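Local atomic coordinates of kinesin-like protein (Caenorhabditis elegans, PDB entry 5X3E), a protein that probably works as a kinesin-6 motor, using ATP binding and hydrolysis to generate force along microtubules. Residues V148-V157 against I204-C215. Sequence-based numbering, arbitrary orientation.
Sequences VIFNSINNRV and IKLSGYNDDMVC. With SO4 (sulfate ion), chain T; SO4 (sulfate ion), chain J.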
ATOM      1  N   VAL A 148       9.514   1.260 -10.903  1.00 45.79           N
ATOM      2  CA  VAL A 148       9.553  -0.022 -11.593  1.00 43.76           C
ATOM      3  C   VAL A 148       8.271  -0.261 -12.382  1.00 53.35           C
ATOM      4  O   VAL A 148       8.310  -0.802 -13.496  1.00 48.05           O
ATOM      5  CB  VAL A 148       9.831  -1.144 -10.580  1.00 43.76           C
ATOM      6  CG1 VAL A 148       9.631  -2.496 -11.217  1.00 40.13           C
ATOM      7  CG2 VAL A 148      11.248  -1.007 -10.047  1.00 42.04           C
ATOM      8  N   ILE A 149       7.116   0.111 -11.815  1.00 40.83           N
ATOM      9  CA  ILE A 149       5.854  -0.010 -12.546  1.00 38.78           C
ATOM     10  C   ILE A 149       5.937   0.739 -13.869  1.00 41.79           C
ATOM     11  O   ILE A 149       5.697   0.172 -14.942  1.00 54.94           O
ATOM     12  CB  ILE A 149       4.670   0.486 -11.691  1.00 43.83           C
ATOM     13  CG1 ILE A 149       4.331  -0.523 -10.592  1.00 37.76           C
ATOM     14  CG2 ILE A 149       3.433   0.744 -12.556  1.00 32.10           C
ATOM     15  CD1 ILE A 149       3.417   0.042  -9.529  1.00 39.03           C
ATOM     16  N   PHE A 150       6.290   2.025 -13.815  1.00 37.79           N
ATOM     17  CA  PHE A 150       6.347   2.814 -15.042  1.00 41.70           C
ATOM     18  C   PHE A 150       7.451   2.339 -15.974  1.00 42.95           C
ATOM     19  O   PHE A 150       7.334   2.498 -17.193  1.00 46.69           O
ATOM     20  CB  PHE A 150       6.525   4.291 -14.705  1.00 42.27           C
ATOM     21  CG  PHE A 150       5.252   4.965 -14.307  1.00 42.06           C
ATOM     22  CD1 PHE A 150       4.401   5.478 -15.270  1.00 42.55           C
ATOM     23  CD2 PHE A 150       4.890   5.061 -12.979  1.00 52.28           C
ATOM     24  CE1 PHE A 150       3.223   6.090 -14.913  1.00 49.32           C
ATOM     25  CE2 PHE A 150       3.710   5.672 -12.612  1.00 52.39           C
ATOM     26  CZ  PHE A 150       2.875   6.189 -13.582  1.00 59.44           C
ATOM     27  N   ASN A 151       8.523   1.757 -15.429  1.00 52.85           N
ATOM     28  CA  ASN A 151       9.544   1.150 -16.277  1.00 44.35           C
ATOM     29  C   ASN A 151       9.028  -0.096 -16.985  1.00 46.41           C
ATOM     30  O   ASN A 151       9.438  -0.380 -18.116  1.00 51.66           O
ATOM     31  CB  ASN A 151      10.780   0.794 -15.451  1.00 61.06           C
ATOM     32  CG  ASN A 151      11.471   2.012 -14.890  1.00 59.84           C
ATOM     33  OD1 ASN A 151      11.235   3.134 -15.341  1.00 53.47           O
ATOM     34  ND2 ASN A 151      12.338   1.801 -13.902  1.00 48.95           N
ATOM     35  N   SER A 152       8.129  -0.847 -16.348  1.00 51.07           N
ATOM     36  CA  SER A 152       7.778  -2.185 -16.804  1.00 47.85           C
ATOM     37  C   SER A 152       6.514  -2.253 -17.655  1.00 61.76           C
ATOM     38  O   SER A 152       6.300  -3.273 -18.321  1.00 66.97           O
ATOM     39  CB  SER A 152       7.616  -3.118 -15.603  1.00 51.56           C
ATOM     40  OG  SER A 152       8.785  -3.117 -14.807  1.00 57.70           O
ATOM     41  N   ILE A 153       5.673  -1.212 -17.664  1.00 37.57           N
ATOM     42  CA  ILE A 153       4.455  -1.246 -18.467  1.00 47.37           C
ATOM     43  C   ILE A 153       4.763  -0.718 -19.860  1.00 52.88           C
ATOM     44  O   ILE A 153       5.699   0.061 -20.065  1.00 51.51           O
ATOM     45  CB  ILE A 153       3.306  -0.446 -17.815  1.00 37.03           C
ATOM     46  CG1 ILE A 153       3.631   1.047 -17.777  1.00 36.77           C
ATOM     47  CG2 ILE A 153       2.983  -0.984 -16.430  1.00 33.51           C
ATOM     48  CD1 ILE A 153       2.635   1.856 -16.982  1.00 37.43           C
ATOM     49  N   ASN A 154       3.979  -1.173 -20.831  1.00 56.78           N
ATOM     50  CA  ASN A 154       4.018  -0.672 -22.195  1.00 57.69           C
ATOM     51  C   ASN A 154       2.625  -0.208 -22.589  1.00 48.35           C
ATOM     52  O   ASN A 154       1.648  -0.421 -21.868  1.00 63.45           O
ATOM     53  CB  ASN A 154       4.519  -1.743 -23.174  1.00 59.74           C
ATOM     54  CG  ASN A 154       5.841  -2.342 -22.751  1.00 68.77           C
ATOM     55  OD1 ASN A 154       6.786  -1.619 -22.430  1.00 81.58           O
ATOM     56  ND2 ASN A 154       5.914  -3.670 -22.733  1.00 59.82           N
ATOM     57  N   ASN A 155       2.548   0.450 -23.745  1.00 51.25           N
ATOM     58  CA  ASN A 155       1.277   0.920 -24.297  1.00 48.48           C
ATOM     59  C   ASN A 155       0.547   1.822 -23.307  1.00 48.63           C
ATOM     60  O   ASN A 155      -0.679   1.780 -23.185  1.00 70.82           O
ATOM     61  CB  ASN A 155       0.385  -0.251 -24.711  1.00 44.04           C
ATOM     62  CG  ASN A 155       1.014  -1.114 -25.785  1.00 42.08           C
ATOM     63  OD1 ASN A 155       1.944  -0.693 -26.472  1.00 61.42           O
ATOM     64  ND2 ASN A 155       0.492  -2.326 -25.949  1.00 40.32           N
ATOM     65  N   ARG A 156       1.305   2.642 -22.587  1.00 48.09           N
ATOM     66  CA  ARG A 156       0.704   3.643 -21.716  1.00 55.39           C
ATOM     67  C   ARG A 156       0.126   4.754 -22.587  1.00 46.94           C
ATOM     68  O   ARG A 156       0.848   5.360 -23.382  1.00 63.96           O
ATOM     69  CB  ARG A 156       1.748   4.222 -20.765  1.00 54.14           C
ATOM     70  CG  ARG A 156       1.184   4.760 -19.465  1.00 56.87           C
ATOM     71  CD  ARG A 156       2.150   5.723 -18.800  1.00 59.79           C
ATOM     72  NE  ARG A 156       2.139   6.991 -19.518  1.00 62.39           N
ATOM     73  CZ  ARG A 156       3.114   7.447 -20.292  1.00 79.03           C
ATOM     74  NH1 ARG A 156       4.230   6.747 -20.466  1.00100.51           N
ATOM     75  NH2 ARG A 156       2.964   8.618 -20.894  1.00 85.78           N
ATOM     76  N   VAL A 157      -1.168   5.018 -22.460  1.00 49.94           N
ATOM     77  CA  VAL A 157      -1.782   6.027 -23.318  1.00 52.43           C
ATOM     78  C   VAL A 157      -1.741   7.414 -22.698  1.00 47.77           C
ATOM     79  O   VAL A 157      -1.433   7.577 -21.514  1.00 50.09           O
ATOM     80  CB  VAL A 157      -3.233   5.667 -23.675  1.00 56.39           C
ATOM     81  CG1 VAL A 157      -3.231   4.684 -24.763  1.00 57.55           C
ATOM     82  CG2 VAL A 157      -3.966   5.108 -22.460  1.00 49.67           C
ATOM     83  N   ILE A 204      15.318  -0.629 -12.637  1.00 53.23           N
ATOM     84  CA  ILE A 204      14.832  -1.991 -12.844  1.00 51.58           C
ATOM     85  C   ILE A 204      13.621  -1.989 -13.767  1.00 50.79           C
ATOM     86  O   ILE A 204      12.685  -1.199 -13.590  1.00 56.31           O
ATOM     87  CB  ILE A 204      14.489  -2.640 -11.490  1.00 58.08           C
ATOM     88  CG1 ILE A 204      15.753  -2.931 -10.682  1.00 74.78           C
ATOM     89  CG2 ILE A 204      13.707  -3.925 -11.693  1.00 56.23           C
ATOM     90  CD1 ILE A 204      15.472  -3.600  -9.343  1.00 78.36           C
ATOM     91  N   LYS A 205      13.640  -2.873 -14.764  1.00 53.63           N
ATOM     92  CA  LYS A 205      12.492  -3.121 -15.630  1.00 57.93           C
ATOM     93  C   LYS A 205      12.112  -4.588 -15.511  1.00 57.30           C
ATOM     94  O   LYS A 205      12.923  -5.470 -15.814  1.00 65.68           O
ATOM     95  CB  LYS A 205      12.784  -2.758 -17.088  1.00 67.95           C
ATOM     96  CG  LYS A 205      13.284  -1.336 -17.282  1.00103.35           C
ATOM     97  CD  LYS A 205      12.787  -0.742 -18.593  1.00110.42           C
ATOM     98  CE  LYS A 205      13.074   0.754 -18.658  1.00106.54           C
ATOM     99  NZ  LYS A 205      12.220   1.454 -19.660  1.00 96.07           N
ATOM    100  N   LEU A 206      10.895  -4.846 -15.046  1.00 59.28           N
ATOM    101  CA  LEU A 206      10.367  -6.197 -14.964  1.00 52.87           C
ATOM    102  C   LEU A 206       9.598  -6.533 -16.234  1.00 56.16           C
ATOM    103  O   LEU A 206       9.051  -5.653 -16.904  1.00 59.16           O
ATOM    104  CB  LEU A 206       9.447  -6.352 -13.749  1.00 43.36           C
ATOM    105  CG  LEU A 206      10.030  -5.973 -12.386  1.00 52.08           C
ATOM    106  CD1 LEU A 206       8.980  -6.164 -11.303  1.00 56.90           C
ATOM    107  CD2 LEU A 206      11.278  -6.799 -12.098  1.00 44.62           C
ATOM    108  N   SER A 207       9.558  -7.817 -16.561  1.00 44.94           N
ATOM    109  CA  SER A 207       8.770  -8.277 -17.692  1.00 56.90           C
ATOM    110  C   SER A 207       7.475  -8.912 -17.194  1.00 64.79           C
ATOM    111  O   SER A 207       7.353  -9.303 -16.031  1.00 66.36           O
ATOM    112  CB  SER A 207       9.550  -9.292 -18.525  1.00 50.68           C
ATOM    113  OG  SER A 207       9.724 -10.480 -17.779  1.00 67.63           O
ATOM    114  N   GLY A 208       6.504  -9.009 -18.094  1.00 52.84           N
ATOM    115  CA  GLY A 208       5.246  -9.635 -17.753  1.00 48.81           C
ATOM    116  C   GLY A 208       4.039  -8.825 -18.172  1.00 53.93           C
ATOM    117  O   GLY A 208       2.904  -9.298 -18.070  1.00 58.28           O
ATOM    118  N   TYR A 209       4.266  -7.601 -18.640  1.00 53.44           N
ATOM    119  CA  TYR A 209       3.162  -6.790 -19.125  1.00 42.18           C
ATOM    120  C   TYR A 209       2.577  -7.395 -20.395  1.00 47.12           C
ATOM    121  O   TYR A 209       3.299  -7.896 -21.257  1.00 56.52           O
ATOM    122  CB  TYR A 209       3.605  -5.354 -19.388  1.00 36.14           C
ATOM    123  CG  TYR A 209       2.459  -4.497 -19.877  1.00 44.64           C
ATOM    124  CD1 TYR A 209       2.256  -4.274 -21.234  1.00 44.41           C
ATOM    125  CD2 TYR A 209       1.564  -3.931 -18.978  1.00 46.49           C
ATOM    126  CE1 TYR A 209       1.197  -3.505 -21.679  1.00 56.15           C
ATOM    127  CE2 TYR A 209       0.503  -3.163 -19.412  1.00 48.54           C
ATOM    128  CZ  TYR A 209       0.322  -2.953 -20.760  1.00 52.05           C
ATOM    129  OH  TYR A 209      -0.736  -2.185 -21.188  1.00 38.30           O
ATOM    130  N   ASN A 210       1.254  -7.321 -20.511  1.00 55.34           N
ATOM    131  CA  ASN A 210       0.516  -7.922 -21.619  1.00 44.89           C
ATOM    132  C   ASN A 210       0.444  -6.902 -22.749  1.00 44.34           C
ATOM    133  O   ASN A 210      -0.389  -5.995 -22.728  1.00 55.28           O
ATOM    134  CB  ASN A 210      -0.868  -8.343 -21.140  1.00 50.78           C
ATOM    135  CG  ASN A 210      -1.675  -9.036 -22.209  1.00 51.26           C
ATOM    136  OD1 ASN A 210      -1.221  -9.215 -23.342  1.00 44.22           O
ATOM    137  ND2 ASN A 210      -2.887  -9.445 -21.850  1.00 48.28           N
ATOM    138  N   ASP A 211       1.298  -7.072 -23.763  1.00 45.00           N
ATOM    139  CA  ASP A 211       1.369  -6.097 -24.850  1.00 50.05           C
ATOM    140  C   ASP A 211       0.101  -6.032 -25.690  1.00 50.47           C
ATOM    141  O   ASP A 211      -0.055  -5.084 -26.467  1.00 51.04           O
ATOM    142  CB  ASP A 211       2.557  -6.410 -25.767  1.00 51.93           C
ATOM    143  CG  ASP A 211       3.895  -6.062 -25.143  1.00 54.65           C
ATOM    144  OD1 ASP A 211       3.921  -5.257 -24.195  1.00 52.52           O
ATOM    145  OD2 ASP A 211       4.927  -6.601 -25.596  1.00 78.86           O
ATOM    146  N   ASP A 212      -0.824  -6.978 -25.528  1.00 43.87           N
ATOM    147  CA  ASP A 212      -2.133  -6.862 -26.162  1.00 56.43           C
ATOM    148  C   ASP A 212      -3.060  -5.930 -25.402  1.00 44.12           C
ATOM    149  O   ASP A 212      -4.196  -5.717 -25.831  1.00 39.82           O
ATOM    150  CB  ASP A 212      -2.778  -8.243 -26.314  1.00 41.78           C
ATOM    151  CG  ASP A 212      -2.214  -9.017 -27.489  1.00 49.37           C
ATOM    152  OD1 ASP A 212      -1.988  -8.398 -28.552  1.00 65.87           O
ATOM    153  OD2 ASP A 212      -1.987 -10.235 -27.351  1.00 56.68           O
ATOM    154  N   MET A 213      -2.592  -5.370 -24.295  1.00 46.46           N
ATOM    155  CA  MET A 213      -3.355  -4.432 -23.499  1.00 37.41           C
ATOM    156  C   MET A 213      -2.756  -3.039 -23.585  1.00 45.20           C
ATOM    157  O   MET A 213      -1.541  -2.852 -23.699  1.00 56.43           O
ATOM    158  CB  MET A 213      -3.419  -4.877 -22.035  1.00 37.08           C
ATOM    159  CG  MET A 213      -4.135  -6.201 -21.843  1.00 54.29           C
ATOM    160  SD  MET A 213      -5.921  -6.049 -22.048  1.00 59.31           S
ATOM    161  CE  MET A 213      -6.463  -6.066 -20.351  1.00 70.85           C
ATOM    162  N   VAL A 214      -3.629  -2.089 -23.551  1.00 50.82           N
ATOM    163  CA  VAL A 214      -3.305  -0.686 -23.386  1.00 40.60           C
ATOM    164  C   VAL A 214      -3.577  -0.319 -21.935  1.00 43.39           C
ATOM    165  O   VAL A 214      -4.438  -0.921 -21.285  1.00 61.34           O
ATOM    166  CB  VAL A 214      -4.135   0.149 -24.373  1.00 54.06           C
ATOM    167  CG1 VAL A 214      -3.990   1.559 -24.069  1.00 76.04           C
ATOM    168  CG2 VAL A 214      -3.602  -0.073 -25.762  1.00 46.09           C
ATOM    169  N   CYS A 215      -2.847   0.660 -21.400  1.00 39.31           N
ATOM    170  CA  CYS A 215      -2.970   0.917 -19.973  1.00 39.64           C
ATOM    171  C   CYS A 215      -2.818   2.396 -19.640  1.00 45.04           C
ATOM    172  O   CYS A 215      -2.341   3.206 -20.440  1.00 44.02           O
ATOM    173  CB  CYS A 215      -1.937   0.115 -19.180  1.00 35.93           C
ATOM    174  SG  CYS A 215      -0.250   0.750 -19.368  1.00 42.75           S
TER
HETATM  175  S   SO4 T 518      12.141 -10.111 -14.446  1.00127.97           S
HETATM  176  O1  SO4 T 518      13.158  -9.070 -14.572  1.00133.15           O
HETATM  177  O2  SO4 T 518      12.613 -11.325 -15.109  1.00134.63           O
HETATM  178  O3  SO4 T 518      11.889 -10.386 -13.033  1.00118.62           O
HETATM  179  O4  SO4 T 518      10.906  -9.667 -15.083  1.00122.72           O
HETATM  180  S   SO4 J 508      -4.252  -9.264 -18.212  1.00 95.46           S
HETATM  181  O1  SO4 J 508      -3.035  -8.747 -17.592  1.00 76.32           O
HETATM  182  O2  SO4 J 508      -4.080 -10.683 -18.505  1.00102.47           O
HETATM  183  O3  SO4 J 508      -5.392  -9.089 -17.313  1.00 94.48           O
HETATM  184  O4  SO4 J 508      -4.507  -8.548 -19.455  1.00107.48           O
HETATM  185  O   HOH W   1       6.689  -5.879 -18.610  1.00 55.40           O
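Arg156 and Cys215 form a single parallel bridge, with Cys215 N donating to Asn155 O and Val157 N to Cys215 O, where the chain leaving helix 141-152 meets the start of strand 213-225. At the helix end Ser152 is short enough to relay: its OG donates back to Val148 O and accepts from Leu206 N at 2.7 Å. Asn151 ND2 donates to Ile204 O (3.0 Å), 42° above the plane of that carbonyl, and also bonds Glu202 O. A water joins Ser152 O, Leu206 O and Tyr209 N. Tyr209 offers both a flat face and a hydroxyl: the ring, swung out opposite the main-chain nitrogen (chi1 -179°), lies over Ile153 CA and Asn154 N, and its OH donates to Met213 O at 2.7 Å. Asn155 suits with an amide N-H: ND2 reaches that oxygen at 3.1 Å from the opposite carbonyl face. A phenylalanine at Tyr209 would probably leave Met213 O with Asn155 as its remaining donor here. Nearer solvent, Asn154 ND2 meets the syn lone pair of Asp211 OD1, amide and carboxylate planes 49° apart. Inward, Val148 and Tyr209 pack on helix 93-109, while the bridge ties the chain after helix 141-152 to strand 213-225, itself paired with strand 296-307.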